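Local coordinates for protein alpha-glucosidase YIHQ (Escherichia coli, PDB 5AEG) that hydrolyses sulfoquinovosyl diacylglycerides and simple sulfoquinovosides such as sulfoquinovosyl glycerol, releasing sulfoquinovose for breakdown by sulfoglycolysis, at residues R276-W290 with Q322-I334. Residues are numbered along the deposited sequence; the frame is centred on the assembly and turned at random.
Sequences RNAGVKVNGIWAQDW and QWNQEGVQFLAYI
Ala332 CB sits squarely over one face of the Trp290 indole, 3.5 Å from the centroid of its five-membered ring, while Trp290 NE1 donates to a lone pair of Tyr333 O (2.9 Å), which lies out of the ring plane. At the Trp286 edge, NE1 gives a bent bond (132°) to Ala332 O; with CG anti to the backbone N (chi1 168°), the CD1-NE1 edge is brought against that oxygen. Ile285 CD1 makes a CH-pi contact over one face of the Trp323 six-membered ring, 3.7 Å from its centroid. Without the indole, as with an alanine at Trp290, Tyr333 O would probably lose this donor and the Ala332 methyl its aromatic cover. The Phe330 ring meets Trp290 CB at its edge and also touches Ala287 CB. Arg276 NH1 forms a salt bridge to Glu326 OE1 (2.7 Å), in the guanidinium plane but from above the carboxylate plane; Asp273 also pairs with the arginine. Four backbone bonds join parallel strands 282-286 and 329-334, from Gln329 N-Asn283 O to Ala287 N-Leu331 O. These are adjacent TIM-barrel strands: Tyr333 OH is hydrogen-bonded to the nucleophile Asp405, substrate-binding Gln288 flanks Tyr333, strand 257-260 continues the sheet beyond 282-286, and helices 265-277 and 316-325 pack outside.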
ATOM      1  N   ARG A 276      21.014  22.502   2.283  1.00 22.90           N
ATOM      2  CA  ARG A 276      21.020  23.075   3.646  1.00 26.16           C
ATOM      3  C   ARG A 276      21.439  24.549   3.583  1.00 27.88           C
ATOM      4  O   ARG A 276      20.817  25.379   4.282  1.00 26.33           O
ATOM      5  CB  ARG A 276      21.951  22.341   4.557  1.00 30.55           C
ATOM      6  CG  ARG A 276      21.345  21.174   5.276  1.00 34.73           C
ATOM      7  CD  ARG A 276      22.276  20.666   6.332  1.00 41.07           C
ATOM      8  NE  ARG A 276      23.731  20.624   5.911  1.00 54.11           N
ATOM      9  CZ  ARG A 276      24.670  19.897   6.529  1.00 49.17           C
ATOM     10  NH1 ARG A 276      24.359  19.183   7.609  1.00 42.97           N
ATOM     11  NH2 ARG A 276      25.927  19.871   6.071  1.00 53.68           N
ATOM     12  N   ASN A 277      22.431  24.896   2.754  1.00 28.10           N
ATOM     13  CA  ASN A 277      22.902  26.279   2.707  1.00 30.89           C
ATOM     14  C   ASN A 277      21.982  27.231   2.001  1.00 32.17           C
ATOM     15  O   ASN A 277      22.119  28.408   2.173  1.00 29.28           O
ATOM     16  CB  ASN A 277      24.310  26.412   2.079  1.00 33.66           C
ATOM     17  CG  ASN A 277      25.375  25.694   2.853  1.00 33.52           C
ATOM     18  OD1 ASN A 277      25.231  25.307   4.012  1.00 35.32           O
ATOM     19  ND2 ASN A 277      26.455  25.465   2.190  1.00 35.07           N
ATOM     20  N   ALA A 278      21.048  26.730   1.208  1.00 27.37           N
ATOM     21  CA  ALA A 278      19.986  27.505   0.621  1.00 25.93           C
ATOM     22  C   ALA A 278      18.767  27.556   1.493  1.00 24.56           C
ATOM     23  O   ALA A 278      17.783  28.095   1.082  1.00 28.19           O
ATOM     24  CB  ALA A 278      19.601  26.938  -0.737  1.00 25.91           C
ATOM     25  N   GLY A 279      18.768  27.034   2.692  1.00 23.74           N
ATOM     26  CA  GLY A 279      17.552  27.196   3.554  1.00 25.39           C
ATOM     27  C   GLY A 279      16.596  25.987   3.509  1.00 27.29           C
ATOM     28  O   GLY A 279      15.532  26.012   4.123  1.00 25.74           O
ATOM     29  N   VAL A 280      16.982  24.890   2.849  1.00 23.84           N
ATOM     30  CA  VAL A 280      16.105  23.678   2.822  1.00 22.57           C
ATOM     31  C   VAL A 280      16.225  22.946   4.153  1.00 23.18           C
ATOM     32  O   VAL A 280      17.299  22.723   4.640  1.00 23.73           O
ATOM     33  CB  VAL A 280      16.419  22.748   1.623  1.00 21.80           C
ATOM     34  CG1 VAL A 280      15.431  21.567   1.572  1.00 23.75           C
ATOM     35  CG2 VAL A 280      16.359  23.535   0.312  1.00 22.03           C
ATOM     36  N   LYS A 281      15.085  22.537   4.716  1.00 21.31           N
ATOM     37  CA  LYS A 281      15.071  21.699   5.889  1.00 21.74           C
ATOM     38  C   LYS A 281      15.258  20.259   5.417  1.00 23.96           C
ATOM     39  O   LYS A 281      14.336  19.712   4.741  1.00 20.35           O
ATOM     40  CB  LYS A 281      13.758  21.803   6.674  1.00 23.38           C
ATOM     41  CG  LYS A 281      13.287  23.217   7.022  1.00 28.41           C
ATOM     42  CD  LYS A 281      14.380  23.987   7.715  1.00 30.44           C
ATOM     43  CE  LYS A 281      13.805  25.240   8.391  1.00 37.44           C
ATOM     44  NZ  LYS A 281      13.643  26.281   7.353  1.00 44.17           N
ATOM     45  N   VAL A 282      16.372  19.676   5.819  1.00 22.90           N
ATOM     46  CA  VAL A 282      16.797  18.347   5.352  1.00 22.53           C
ATOM     47  C   VAL A 282      16.954  17.489   6.568  1.00 24.35           C
ATOM     48  O   VAL A 282      17.748  17.819   7.462  1.00 26.91           O
ATOM     49  CB  VAL A 282      18.123  18.379   4.575  1.00 20.81           C
ATOM     50  CG1 VAL A 282      18.495  16.973   4.085  1.00 22.87           C
ATOM     51  CG2 VAL A 282      18.047  19.247   3.360  1.00 21.14           C
ATOM     52  N   ASN A 283      16.217  16.392   6.637  1.00 21.39           N
ATOM     53  CA  ASN A 283      16.313  15.488   7.784  1.00 22.84           C
ATOM     54  C   ASN A 283      17.107  14.220   7.501  1.00 23.00           C
ATOM     55  O   ASN A 283      17.291  13.331   8.396  1.00 22.59           O
ATOM     56  CB  ASN A 283      14.935  15.137   8.307  1.00 23.96           C
ATOM     57  CG  ASN A 283      14.161  14.154   7.417  1.00 22.82           C
ATOM     58  OD1 ASN A 283      14.486  13.940   6.253  1.00 23.37           O
ATOM     59  ND2 ASN A 283      13.139  13.556   7.990  1.00 24.30           N
ATOM     60  N   GLY A 284      17.514  14.069   6.244  1.00 20.75           N
ATOM     61  CA  GLY A 284      18.065  12.766   5.834  1.00 21.19           C
ATOM     62  C   GLY A 284      18.586  12.698   4.435  1.00 19.83           C
ATOM     63  O   GLY A 284      18.215  13.488   3.574  1.00 19.59           O
ATOM     64  N   ILE A 285      19.383  11.676   4.225  1.00 21.38           N
ATOM     65  CA  ILE A 285      19.860  11.219   2.955  1.00 21.74           C
ATOM     66  C   ILE A 285      19.515   9.730   2.785  1.00 21.30           C
ATOM     67  O   ILE A 285      19.858   8.901   3.632  1.00 21.00           O
ATOM     68  CB  ILE A 285      21.403  11.342   2.950  1.00 23.91           C
ATOM     69  CG1 ILE A 285      21.780  12.852   3.032  1.00 24.20           C
ATOM     70  CG2 ILE A 285      21.984  10.736   1.672  1.00 23.47           C
ATOM     71  CD1 ILE A 285      23.255  13.052   3.132  1.00 26.92           C
ATOM     72  N   TRP A 286      18.893   9.416   1.694  1.00 19.85           N
ATOM     73  CA  TRP A 286      18.455   8.038   1.384  1.00 19.55           C
ATOM     74  C   TRP A 286      19.241   7.676   0.096  1.00 20.92           C
ATOM     75  O   TRP A 286      19.054   8.279  -0.957  1.00 21.46           O
ATOM     76  CB  TRP A 286      16.943   8.011   1.080  1.00 18.21           C
ATOM     77  CG  TRP A 286      16.576   6.676   0.478  1.00 19.11           C
ATOM     78  CD1 TRP A 286      16.827   5.461   1.010  1.00 18.87           C
ATOM     79  CD2 TRP A 286      16.041   6.450  -0.820  1.00 16.86           C
ATOM     80  NE1 TRP A 286      16.424   4.461   0.148  1.00 22.03           N
ATOM     81  CE2 TRP A 286      15.926   5.050  -0.991  1.00 18.96           C
ATOM     82  CE3 TRP A 286      15.558   7.279  -1.802  1.00 17.77           C
ATOM     83  CZ2 TRP A 286      15.466   4.481  -2.190  1.00 18.98           C
ATOM     84  CZ3 TRP A 286      15.019   6.695  -2.970  1.00 18.70           C
ATOM     85  CH2 TRP A 286      15.028   5.327  -3.155  1.00 17.81           C
ATOM     86  N   ALA A 287      20.197   6.773   0.249  1.00 22.39           N
ATOM     87  CA  ALA A 287      21.128   6.391  -0.816  1.00 21.62           C
ATOM     88  C   ALA A 287      20.959   4.896  -1.062  1.00 21.01           C
ATOM     89  O   ALA A 287      21.562   4.032  -0.362  1.00 22.52           O
ATOM     90  CB  ALA A 287      22.587   6.689  -0.380  1.00 22.53           C
ATOM     91  N   GLN A 288      20.134   4.560  -2.028  1.00 20.54           N
ATOM     92  CA  GLN A 288      19.871   3.135  -2.268  1.00 20.53           C
ATOM     93  C   GLN A 288      21.098   2.331  -2.827  1.00 20.57           C
ATOM     94  O   GLN A 288      21.078   1.077  -2.738  1.00 22.35           O
ATOM     95  CB  GLN A 288      18.656   2.939  -3.135  1.00 20.75           C
ATOM     96  CG  GLN A 288      18.757   3.494  -4.551  1.00 25.60           C
ATOM     97  CD  GLN A 288      17.563   3.102  -5.419  1.00 24.97           C
ATOM     98  OE1 GLN A 288      16.667   2.353  -4.991  1.00 24.61           O
ATOM     99  NE2 GLN A 288      17.637   3.500  -6.704  1.00 24.40           N
ATOM    100  N   ASP A 289      22.079   3.043  -3.391  1.00 21.21           N
ATOM    101  CA  ASP A 289      23.347   2.408  -3.862  1.00 20.32           C
ATOM    102  C   ASP A 289      24.444   2.257  -2.806  1.00 22.52           C
ATOM    103  O   ASP A 289      25.582   1.979  -3.205  1.00 21.71           O
ATOM    104  CB  ASP A 289      23.895   3.100  -5.180  1.00 23.41           C
ATOM    105  CG  ASP A 289      24.293   4.503  -4.988  1.00 22.88           C
ATOM    106  OD1 ASP A 289      23.737   5.132  -4.058  1.00 22.07           O
ATOM    107  OD2 ASP A 289      25.196   5.004  -5.705  1.00 24.16           O
ATOM    108  N   TRP A 290      24.073   2.292  -1.512  1.00 25.29           N
ATOM    109  CA  TRP A 290      24.929   2.061  -0.394  1.00 25.41           C
ATOM    110  C   TRP A 290      25.723   0.742  -0.455  1.00 24.87           C
ATOM    111  O   TRP A 290      26.817   0.650   0.114  1.00 25.23           O
ATOM    112  CB  TRP A 290      24.172   2.144   0.903  1.00 24.98           C
ATOM    113  CG  TRP A 290      23.349   0.931   1.169  1.00 21.89           C
ATOM    114  CD1 TRP A 290      22.294   0.495   0.423  1.00 23.89           C
ATOM    115  CD2 TRP A 290      23.567  -0.057   2.176  1.00 24.11           C
ATOM    116  NE1 TRP A 290      21.833  -0.684   0.933  1.00 21.15           N
ATOM    117  CE2 TRP A 290      22.609  -1.062   1.985  1.00 24.46           C
ATOM    118  CE3 TRP A 290      24.495  -0.203   3.208  1.00 24.62           C
ATOM    119  CZ2 TRP A 290      22.507  -2.208   2.838  1.00 24.89           C
ATOM    120  CZ3 TRP A 290      24.389  -1.326   4.078  1.00 26.55           C
ATOM    121  CH2 TRP A 290      23.397  -2.315   3.853  1.00 27.32           C
ATOM    122  N   GLN A 322      28.891  11.880  11.675  1.00 30.65           N
ATOM    123  CA  GLN A 322      28.963  13.294  11.463  1.00 31.70           C
ATOM    124  C   GLN A 322      27.576  13.866  11.049  1.00 33.47           C
ATOM    125  O   GLN A 322      27.068  14.885  11.583  1.00 26.34           O
ATOM    126  CB  GLN A 322      30.038  13.558  10.420  1.00 35.66           C
ATOM    127  CG  GLN A 322      30.136  15.005   9.941  1.00 46.13           C
ATOM    128  CD  GLN A 322      31.206  15.217   8.865  1.00 63.37           C
ATOM    129  OE1 GLN A 322      32.294  14.610   8.944  1.00 81.31           O
ATOM    130  NE2 GLN A 322      30.908  16.089   7.843  1.00 68.57           N
ATOM    131  N   TRP A 323      26.927  13.176  10.111  1.00 28.01           N
ATOM    132  CA  TRP A 323      25.600  13.663   9.681  1.00 27.39           C
ATOM    133  C   TRP A 323      24.608  13.643  10.834  1.00 24.39           C
ATOM    134  O   TRP A 323      23.824  14.600  11.022  1.00 29.17           O
ATOM    135  CB  TRP A 323      25.084  12.817   8.437  1.00 25.36           C
ATOM    136  CG  TRP A 323      25.798  13.102   7.127  1.00 23.83           C
ATOM    137  CD1 TRP A 323      26.421  14.221   6.765  1.00 25.44           C
ATOM    138  CD2 TRP A 323      25.923  12.196   6.007  1.00 26.07           C
ATOM    139  NE1 TRP A 323      26.920  14.111   5.484  1.00 26.67           N
ATOM    140  CE2 TRP A 323      26.647  12.864   5.014  1.00 28.81           C
ATOM    141  CE3 TRP A 323      25.498  10.883   5.771  1.00 27.22           C
ATOM    142  CZ2 TRP A 323      26.902  12.303   3.775  1.00 27.37           C
ATOM    143  CZ3 TRP A 323      25.815  10.302   4.531  1.00 27.31           C
ATOM    144  CH2 TRP A 323      26.506  11.015   3.567  1.00 24.69           C
ATOM    145  N   ASN A 324      24.636  12.575  11.621  1.00 26.84           N
ATOM    146  CA  ASN A 324      23.719  12.458  12.745  1.00 27.89           C
ATOM    147  C   ASN A 324      23.946  13.642  13.710  1.00 31.38           C
ATOM    148  O   ASN A 324      23.002  14.318  14.117  1.00 31.05           O
ATOM    149  CB  ASN A 324      23.894  11.151  13.470  1.00 28.91           C
ATOM    150  CG  ASN A 324      23.424   9.972  12.701  1.00 33.10           C
ATOM    151  OD1 ASN A 324      22.784  10.020  11.571  1.00 32.07           O
ATOM    152  ND2 ASN A 324      23.699   8.881  13.278  1.00 27.16           N
ATOM    153  N   GLN A 325      25.207  13.958  13.995  1.00 30.03           N
ATOM    154  CA  GLN A 325      25.516  15.201  14.773  1.00 37.33           C
ATOM    155  C   GLN A 325      24.917  16.452  14.277  1.00 35.93           C
ATOM    156  O   GLN A 325      24.629  17.325  15.089  1.00 35.34           O
ATOM    157  CB  GLN A 325      27.019  15.428  14.934  1.00 41.73           C
ATOM    158  CG  GLN A 325      27.566  14.545  16.067  1.00 51.30           C
ATOM    159  CD  GLN A 325      29.082  14.325  15.962  1.00 65.93           C
ATOM    160  OE1 GLN A 325      29.803  15.167  15.413  1.00 74.05           O
ATOM    161  NE2 GLN A 325      29.576  13.204  16.509  1.00 71.79           N
ATOM    162  N   GLU A 326      24.730  16.571  12.966  1.00 35.05           N
ATOM    163  CA  GLU A 326      24.101  17.737  12.345  1.00 31.38           C
ATOM    164  C   GLU A 326      22.581  17.571  12.101  1.00 31.67           C
ATOM    165  O   GLU A 326      21.990  18.335  11.325  1.00 30.69           O
ATOM    166  CB  GLU A 326      24.778  17.963  11.001  1.00 36.33           C
ATOM    167  CG  GLU A 326      26.279  18.200  11.104  1.00 44.51           C
ATOM    168  CD  GLU A 326      26.972  18.183   9.752  1.00 49.58           C
ATOM    169  OE1 GLU A 326      26.364  17.772   8.698  1.00 39.27           O
ATOM    170  OE2 GLU A 326      28.175  18.528   9.764  1.00 56.80           O
ATOM    171  N   GLY A 327      21.951  16.566  12.673  1.00 29.54           N
ATOM    172  CA  GLY A 327      20.491  16.380  12.462  1.00 32.15           C
ATOM    173  C   GLY A 327      20.078  15.707  11.126  1.00 28.33           C
ATOM    174  O   GLY A 327      18.993  15.952  10.619  1.00 31.19           O
ATOM    175  N   VAL A 328      20.938  14.835  10.575  1.00 26.70           N
ATOM    176  CA  VAL A 328      20.711  14.157   9.275  1.00 27.06           C
ATOM    177  C   VAL A 328      20.892  12.683   9.515  1.00 27.81           C
ATOM    178  O   VAL A 328      21.962  12.184   9.948  1.00 24.59           O
ATOM    179  CB  VAL A 328      21.671  14.666   8.195  1.00 28.62           C
ATOM    180  CG1 VAL A 328      21.503  13.990   6.854  1.00 29.67           C
ATOM    181  CG2 VAL A 328      21.531  16.167   8.037  1.00 29.17           C
ATOM    182  N   GLN A 329      19.826  11.967   9.218  1.00 24.96           N
ATOM    183  CA  GLN A 329      19.823  10.491   9.257  1.00 27.77           C
ATOM    184  C   GLN A 329      20.251   9.909   7.914  1.00 27.77           C
ATOM    185  O   GLN A 329      20.146  10.585   6.860  1.00 24.76           O
ATOM    186  CB  GLN A 329      18.412  10.029   9.587  1.00 26.37           C
ATOM    187  CG  GLN A 329      17.969  10.324  11.015  1.00 28.22           C
ATOM    188  CD  GLN A 329      18.719   9.461  12.040  1.00 33.16           C
ATOM    189  OE1 GLN A 329      19.029   8.332  11.804  1.00 30.62           O
ATOM    190  NE2 GLN A 329      19.085  10.046  13.116  1.00 33.07           N
ATOM    191  N   PHE A 330      20.761   8.672   7.935  1.00 25.09           N
ATOM    192  CA  PHE A 330      21.147   7.991   6.712  1.00 25.21           C
ATOM    193  C   PHE A 330      20.223   6.813   6.528  1.00 24.38           C
ATOM    194  O   PHE A 330      20.024   5.990   7.462  1.00 22.85           O
ATOM    195  CB  PHE A 330      22.607   7.437   6.749  1.00 24.25           C
ATOM    196  CG  PHE A 330      23.000   6.785   5.477  1.00 22.98           C
ATOM    197  CD1 PHE A 330      23.263   7.553   4.362  1.00 26.29           C
ATOM    198  CD2 PHE A 330      23.022   5.419   5.363  1.00 24.65           C
ATOM    199  CE1 PHE A 330      23.592   6.947   3.159  1.00 25.62           C
ATOM    200  CE2 PHE A 330      23.346   4.816   4.149  1.00 22.52           C
ATOM    201  CZ  PHE A 330      23.607   5.578   3.065  1.00 23.82           C
ATOM    202  N   LEU A 331      19.670   6.725   5.341  1.00 22.90           N
ATOM    203  CA  LEU A 331      18.739   5.631   5.017  1.00 21.66           C
ATOM    204  C   LEU A 331      19.211   4.816   3.831  1.00 19.97           C
ATOM    205  O   LEU A 331      19.734   5.349   2.839  1.00 21.64           O
ATOM    206  CB  LEU A 331      17.322   6.165   4.750  1.00 22.66           C
ATOM    207  CG  LEU A 331      16.546   6.832   5.866  1.00 23.90           C
ATOM    208  CD1 LEU A 331      16.920   8.287   6.011  1.00 24.51           C
ATOM    209  CD2 LEU A 331      15.032   6.749   5.624  1.00 26.98           C
ATOM    210  N   ALA A 332      18.988   3.525   3.881  1.00 20.71           N
ATOM    211  CA  ALA A 332      19.531   2.594   2.872  1.00 22.59           C
ATOM    212  C   ALA A 332      18.451   1.799   2.178  1.00 22.84           C
ATOM    213  O   ALA A 332      17.378   2.310   2.005  1.00 23.55           O
ATOM    214  CB  ALA A 332      20.616   1.729   3.528  1.00 23.64           C
ATOM    215  N   TYR A 333      18.734   0.591   1.701  1.00 22.37           N
ATOM    216  CA  TYR A 333      17.840  -0.172   0.860  1.00 21.98           C
ATOM    217  C   TYR A 333      18.123  -1.657   1.089  1.00 22.78           C
ATOM    218  O   TYR A 333      19.321  -2.072   1.154  1.00 18.94           O
ATOM    219  CB  TYR A 333      18.080   0.173  -0.623  1.00 18.79           C
ATOM    220  CG  TYR A 333      17.307  -0.628  -1.613  1.00 21.06           C
ATOM    221  CD1 TYR A 333      17.702  -1.948  -1.970  1.00 19.05           C
ATOM    222  CD2 TYR A 333      16.212  -0.115  -2.265  1.00 19.36           C
ATOM    223  CE1 TYR A 333      16.947  -2.692  -2.861  1.00 21.11           C
ATOM    224  CE2 TYR A 333      15.466  -0.865  -3.177  1.00 23.42           C
ATOM    225  CZ  TYR A 333      15.838  -2.164  -3.460  1.00 20.51           C
ATOM    226  OH  TYR A 333      15.155  -2.895  -4.342  1.00 21.30           O
ATOM    227  N   ILE A 334      17.044  -2.444   1.086  1.00 22.17           N
ATOM    228  CA  ILE A 334      17.112  -3.894   1.143  1.00 20.67           C
ATOM    229  C   ILE A 334      15.865  -4.484   0.468  1.00 22.37           C
ATOM    230  O   ILE A 334      14.786  -3.836   0.425  1.00 19.62           O
ATOM    231  CB  ILE A 334      17.317  -4.411   2.595  1.00 21.78           C
ATOM    232  CG1 ILE A 334      17.529  -5.943   2.552  1.00 21.82           C
ATOM    233  CG2 ILE A 334      16.172  -4.119   3.548  1.00 22.45           C
ATOM    234  CD1 ILE A 334      18.103  -6.456   3.847  1.00 27.54           C
TER
HETATM  235  O   HOH W   1      28.111  17.500   6.987  1.00 43.02           O
HETATM  236  O   HOH W   2      17.063  14.022  11.186  1.00 24.68           O